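Local coordinates for protein kinectin 1 (Kinesin receptor) (Legionella pneumophila, PDB 4MU6) that is an effector of Legionella pneumophila whose precise function is not established, represented here by its largely helical N-terminal coiled-coil domain, at residues 95-98 with 99-103; 106-109 with 110-114; 179-182 with 183-187. All blocks are in the same frame, centred on the assembly; numbering follows the deposited sequence.

How the contacts relate
All three contacts are local, each formed within nine consecutive residues, and they lie on the same side of the chain's centre in the elongated N-terminal domain. Contact 1 belongs to helix 43-105 and contact 2 to the start of helix 108-127; their centres are about 17 Å apart. Contact 3, on helix 158-217, packs against both, with its centre about 11 Å from that of contact 1 and about 15 Å from that of contact 2. Leu101 CD1 of contact 1 lies 3.6 Å from Lys186 CB, and Ile108 CD1 of contact 2 lies 3.8 Å from Gln179 CG, two apolar touches through which helix 158-217 spans the break between the other two helices.

Contact 1. Residues 95-98 with 99-103; sequences KKLK and EVLTR
Lys98 O takes two hydrogen bonds from Thr102, one from the backbone N at 3.0 Å and a shorter one from OG1 at 2.7 Å. The two donors come from opposite faces of the carbonyl plane, and the hydroxyl is turned back to the preceding turn because OG1 stands anti to its own carbonyl carbon (chi1 -60°). One turn earlier a salt bridge spans the same i to i+4 spacing: Lys95 NZ reaches Glu99 OE2 at 3.1 Å on the syn side of the carboxylate, 24° out of its plane. The lysine chain runs straight until a bend at chi4 of -71° swings NZ across to the acid. Both charged residues are exposed, which would be expected to weaken the attraction through solvent screening. The apolar packing centres on Leu97, whose CG lies 3.7 Å from Leu101 CD1, while its CD1 meets Val100 CG2 at 4.0 Å with the two side chains nearly at right angles. This leucine pair faces helix 158-217, where Leu97 rests on Ile190 and the buried Leu101 packs among Asn183, Lys186 and Leu187.

Contact 2. Residues 106-109 with 110-114; sequences NHIP and TQISE
His107 and Gln111 pack closely, four residues apart, the imidazole CD2 lying 3.6 Å from Gln111 CD. The two side chains cross at about a right angle, yet the ring and amide planes are only 18° apart, so the flat groups run nearly parallel while the contact itself stays oblique. With CG anti to the backbone N (chi1 -174°), the ring is carried forward along the chain, and its CE1 also meets Thr110 CG2 at 3.7 Å. Gln111 reaches back along the chain, its OE1 3.3 Å from Ile108 CA and also near Ile108 CG1, and Gln111 N donates to His107 O. Ile108 to Gln111 lie in the first turn of helix 108-127, just after the break that follows helix 43-105. Pro109, which has no N-H to give, suits this position, since N-H groups in a first turn have no partner within their own helix; its own O accepts from Ser113 N. On the buried flank Ile108 CG2 lies 3.7 Å from Ile112 CD1, and the side chains of Ile108, Gln111 and Ile112 press on helix 158-217 at Gln179, Leu176 and Phe177. The side carrying Thr110 OG1, by contrast, faces solvent. There a water donates to Asn106 O at 2.8 Å and hydrogen-bonds with Thr110 OG1 at 2.7 Å, bridging Asn106 to the exposed Thr110.

Contact 3. Residues 179-182 with 183-187; sequences QEVN and NKIKL
Two successive turns of the long helix 158-217, within the LegC3 N-terminal coiled-coil domain, are joined here by an amide-to-amide bond between Gln179 and Asn183. Gln179 NE2 donates to Asn183 OD1 at 3.0 Å. The acceptor lies close to the plane of the glutamine amide, but the donor is tilted 32° from the asparagine carbonyl plane; the two amides are turned 69° apart. A bend at chi2 (71°) curls the glutamine round to meet OD1. Beneath this bond Asn183 N donates to Gln179 O, also at 3.0 Å, so the same two residues are linked through both backbone and side chain. Further round the helix, Val181 CG2 and Ile185 CD1 lie alongside at 4.0 Å. Glu180 and Lys184 run side by side, touching through Glu180 CG and Lys184 CE at 4.1 Å, while Glu180 OE1 and Lys184 NZ remain 5.1 Å apart, where any attraction is probably modest. The buried Asn183 has its other amide atom engaged as well, ND2 bonding to Glu104 OE1 of helix 43-105. The two partners favour one orientation of the amide, and satisfy this polar side chain where the helices pack together.

Contact 1. Residues 95-98 with 99-103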
# COMPACT_ATOMS: atom_id res chain seq x y z
N LYS A 95 12.45 -10.99 30.43
CA LYS A 95 11.75 -11.33 31.66
C LYS A 95 12.63 -12.23 32.55
O LYS A 95 12.72 -12.03 33.75
CB LYS A 95 10.42 -12.00 31.35
CG LYS A 95 9.65 -12.48 32.57
CD LYS A 95 8.31 -13.09 32.16
CE LYS A 95 7.43 -13.38 33.37
NZ LYS A 95 7.94 -14.52 34.18
N LYS A 96 13.29 -13.20 31.92
CA LYS A 96 14.14 -14.14 32.63
C LYS A 96 15.43 -13.46 33.09
O LYS A 96 15.94 -13.74 34.17
CB LYS A 96 14.47 -15.33 31.73
CG LYS A 96 13.24 -16.06 31.21
CD LYS A 96 13.60 -17.17 30.24
CE LYS A 96 12.37 -17.95 29.78
NZ LYS A 96 12.73 -19.11 28.92
N LEU A 97 15.95 -12.57 32.26
CA LEU A 97 17.14 -11.84 32.62
C LEU A 97 16.86 -10.91 33.78
O LEU A 97 17.65 -10.82 34.72
CB LEU A 97 17.64 -11.06 31.41
CG LEU A 97 18.97 -10.35 31.62
CD1 LEU A 97 20.07 -11.35 31.99
CD2 LEU A 97 19.33 -9.59 30.35
N LYS A 98 15.74 -10.19 33.71
CA LYS A 98 15.36 -9.26 34.76
C LYS A 98 15.26 -9.97 36.10
O LYS A 98 15.74 -9.46 37.11
CB LYS A 98 14.05 -8.56 34.42
CG LYS A 98 13.52 -7.68 35.54
CD LYS A 98 12.36 -6.85 35.05
CE LYS A 98 11.93 -5.83 36.10
NZ LYS A 98 11.05 -4.79 35.52
N GLU A 99 14.68 -11.17 36.10
CA GLU A 99 14.60 -11.98 37.31
C GLU A 99 15.97 -12.38 37.86
O GLU A 99 16.20 -12.25 39.05
CB GLU A 99 13.75 -13.23 37.07
CG GLU A 99 12.27 -12.94 36.90
CD GLU A 99 11.49 -14.15 36.40
OE1 GLU A 99 12.11 -15.23 36.24
OE2 GLU A 99 10.27 -14.02 36.16
N VAL A 100 16.87 -12.89 37.02
CA VAL A 100 18.18 -13.29 37.54
C VAL A 100 18.99 -12.09 38.03
O VAL A 100 19.58 -12.14 39.11
CB VAL A 100 19.02 -14.17 36.57
CG1 VAL A 100 18.29 -15.47 36.27
CG2 VAL A 100 19.34 -13.43 35.29
N LEU A 101 18.99 -11.00 37.27
CA LEU A 101 19.75 -9.81 37.65
C LEU A 101 19.26 -9.27 38.98
O LEU A 101 20.05 -8.82 39.81
CB LEU A 101 19.63 -8.72 36.59
CG LEU A 101 20.30 -8.98 35.24
CD1 LEU A 101 19.84 -7.92 34.28
CD2 LEU A 101 21.83 -8.98 35.36
N THR A 102 17.95 -9.34 39.18
CA THR A 102 17.34 -8.76 40.36
C THR A 102 17.55 -9.68 41.55
O THR A 102 17.75 -9.22 42.66
CB THR A 102 15.84 -8.54 40.14
OG1 THR A 102 15.67 -7.63 39.03
CG2 THR A 102 15.18 -7.95 41.38
N ARG A 103 17.51 -10.98 41.30
CA ARG A 103 17.78 -11.94 42.35
C ARG A 103 19.22 -11.74 42.83
O ARG A 103 19.47 -11.73 44.03
CB ARG A 103 17.54 -13.37 41.85
CG ARG A 103 17.88 -14.46 42.84
CD ARG A 103 17.54 -15.84 42.27
NE ARG A 103 16.12 -15.92 41.92
CZ ARG A 103 15.66 -16.15 40.70
NH1 ARG A 103 16.49 -16.37 39.68
NH2 ARG A 103 14.35 -16.20 40.49

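Contact 2. Residues 106-109 with 110-114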
# COMPACT_ATOMS: atom_id res chain seq x y z
N ASN A 106 19.58 -8.33 44.90
CA ASN A 106 19.03 -8.41 46.26
C ASN A 106 19.94 -9.19 47.21
O ASN A 106 19.71 -9.19 48.42
CB ASN A 106 17.63 -9.03 46.26
CG ASN A 106 16.63 -8.22 45.46
OD1 ASN A 106 16.74 -6.99 45.39
ND2 ASN A 106 15.67 -8.89 44.85
N HIS A 107 20.96 -9.85 46.67
CA HIS A 107 21.86 -10.64 47.51
C HIS A 107 23.23 -9.98 47.71
O HIS A 107 23.95 -10.30 48.65
CB HIS A 107 22.02 -12.06 46.97
CG HIS A 107 22.82 -12.96 47.88
ND1 HIS A 107 22.56 -13.07 49.23
CD2 HIS A 107 23.87 -13.77 47.62
CE1 HIS A 107 23.42 -13.92 49.77
NE2 HIS A 107 24.23 -14.36 48.81
N ILE A 108 23.58 -9.05 46.83
CA ILE A 108 24.89 -8.39 46.89
C ILE A 108 25.22 -7.64 48.22
O ILE A 108 26.34 -7.78 48.73
CB ILE A 108 25.13 -7.50 45.65
CG1 ILE A 108 25.16 -8.37 44.39
CG2 ILE A 108 26.42 -6.71 45.78
CD1 ILE A 108 25.43 -7.62 43.11
N PRO A 109 24.27 -6.86 48.77
CA PRO A 109 24.51 -6.25 50.09
C PRO A 109 24.83 -7.27 51.19
O PRO A 109 25.65 -7.00 52.05
CB PRO A 109 23.18 -5.57 50.40
CG PRO A 109 22.62 -5.25 49.07
CD PRO A 109 23.02 -6.37 48.17
N THR A 110 24.18 -8.43 51.15
CA THR A 110 24.52 -9.50 52.08
C THR A 110 25.96 -10.00 51.89
O THR A 110 26.71 -10.14 52.87
CB THR A 110 23.53 -10.65 51.96
OG1 THR A 110 22.25 -10.20 52.40
CG2 THR A 110 23.97 -11.85 52.80
N GLN A 111 26.35 -10.25 50.65
CA GLN A 111 27.69 -10.71 50.32
C GLN A 111 28.74 -9.71 50.78
O GLN A 111 29.72 -10.08 51.42
CB GLN A 111 27.83 -10.92 48.81
CG GLN A 111 27.07 -12.13 48.29
CD GLN A 111 26.95 -12.13 46.77
OE1 GLN A 111 26.25 -11.29 46.18
NE2 GLN A 111 27.64 -13.06 46.14
N ILE A 112 28.52 -8.44 50.44
CA ILE A 112 29.44 -7.40 50.84
C ILE A 112 29.61 -7.37 52.36
O ILE A 112 30.73 -7.32 52.86
CB ILE A 112 29.00 -6.03 50.32
CG1 ILE A 112 29.28 -5.97 48.82
CG2 ILE A 112 29.74 -4.91 51.06
CD1 ILE A 112 28.54 -4.85 48.10
N SER A 113 28.50 -7.43 53.08
CA SER A 113 28.52 -7.48 54.54
C SER A 113 29.32 -8.67 55.06
O SER A 113 30.19 -8.52 55.91
CB SER A 113 27.08 -7.53 55.08
OG SER A 113 27.04 -8.08 56.38
N GLU A 114 29.04 -9.85 54.50
CA GLU A 114 29.77 -11.08 54.80
C GLU A 114 31.28 -10.95 54.57
O GLU A 114 32.08 -11.29 55.44
CB GLU A 114 29.23 -12.24 53.95
CG GLU A 114 27.88 -12.80 54.38
CD GLU A 114 27.34 -13.85 53.40
OE1 GLU A 114 27.72 -13.81 52.21
OE2 GLU A 114 26.53 -14.71 53.82
O HOH W 1 21.35 -8.38 50.56

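Contact 3. Residues 179-182 with 183-187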
# COMPACT_ATOMS: atom_id res chain seq x y z
N GLN A 179 29.79 -5.73 40.25
CA GLN A 179 28.68 -6.59 39.88
C GLN A 179 27.38 -5.81 40.04
O GLN A 179 26.48 -5.87 39.19
CB GLN A 179 28.64 -7.84 40.75
CG GLN A 179 27.60 -8.87 40.32
CD GLN A 179 27.98 -9.55 39.01
OE1 GLN A 179 29.05 -10.15 38.89
NE2 GLN A 179 27.09 -9.47 38.01
N GLU A 180 27.31 -5.05 41.13
CA GLU A 180 26.11 -4.28 41.44
C GLU A 180 25.78 -3.24 40.36
O GLU A 180 24.68 -3.21 39.81
CB GLU A 180 26.23 -3.61 42.80
CG GLU A 180 25.01 -2.80 43.21
CD GLU A 180 25.08 -2.31 44.66
OE1 GLU A 180 25.98 -1.50 44.97
OE2 GLU A 180 24.25 -2.75 45.48
N VAL A 181 26.74 -2.37 40.07
CA VAL A 181 26.49 -1.33 39.08
C VAL A 181 26.23 -1.92 37.68
O VAL A 181 25.37 -1.42 36.95
CB VAL A 181 27.63 -0.30 39.05
CG1 VAL A 181 28.95 -1.01 39.05
CG2 VAL A 181 27.52 0.60 37.84
N ASN A 182 26.93 -2.99 37.32
CA ASN A 182 26.69 -3.66 36.04
C ASN A 182 25.29 -4.25 35.90
O ASN A 182 24.66 -4.14 34.84
CB ASN A 182 27.74 -4.74 35.77
CG ASN A 182 29.04 -4.15 35.31
OD1 ASN A 182 29.08 -2.99 34.91
ND2 ASN A 182 30.12 -4.93 35.37
N ASN A 183 24.81 -4.90 36.95
CA ASN A 183 23.45 -5.41 36.93
C ASN A 183 22.46 -4.26 36.84
O ASN A 183 21.43 -4.37 36.18
CB ASN A 183 23.16 -6.31 38.13
CG ASN A 183 23.88 -7.63 38.04
OD1 ASN A 183 24.78 -7.80 37.20
ND2 ASN A 183 23.50 -8.58 38.89
N LYS A 184 22.78 -3.14 37.47
CA LYS A 184 21.88 -2.00 37.35
C LYS A 184 21.83 -1.46 35.93
O LYS A 184 20.76 -1.12 35.44
CB LYS A 184 22.20 -0.92 38.37
CG LYS A 184 21.49 -1.15 39.69
CD LYS A 184 21.52 0.10 40.56
CE LYS A 184 22.71 0.09 41.47
NZ LYS A 184 22.82 1.37 42.22
N ILE A 185 22.98 -1.39 35.26
CA ILE A 185 23.01 -0.96 33.86
C ILE A 185 22.18 -1.91 32.99
O ILE A 185 21.41 -1.46 32.14
CB ILE A 185 24.47 -0.84 33.35
CG1 ILE A 185 25.14 0.36 34.02
CG2 ILE A 185 24.52 -0.70 31.82
CD1 ILE A 185 26.66 0.38 33.91
N LYS A 186 22.31 -3.21 33.23
CA LYS A 186 21.60 -4.20 32.41
C LYS A 186 20.10 -4.13 32.68
O LYS A 186 19.29 -4.49 31.84
CB LYS A 186 22.11 -5.61 32.73
CG LYS A 186 23.35 -6.04 31.96
CD LYS A 186 24.04 -7.19 32.66
CE LYS A 186 25.26 -7.68 31.90
NZ LYS A 186 26.11 -8.56 32.76
N LEU A 187 19.74 -3.68 33.88
CA LEU A 187 18.35 -3.55 34.21
C LEU A 187 17.79 -2.34 33.48
O LEU A 187 16.67 -2.38 33.00
CB LEU A 187 18.14 -3.45 35.72
CG LEU A 187 18.24 -4.78 36.48
CD1 LEU A 187 18.01 -4.53 37.96
CD2 LEU A 187 17.23 -5.80 35.95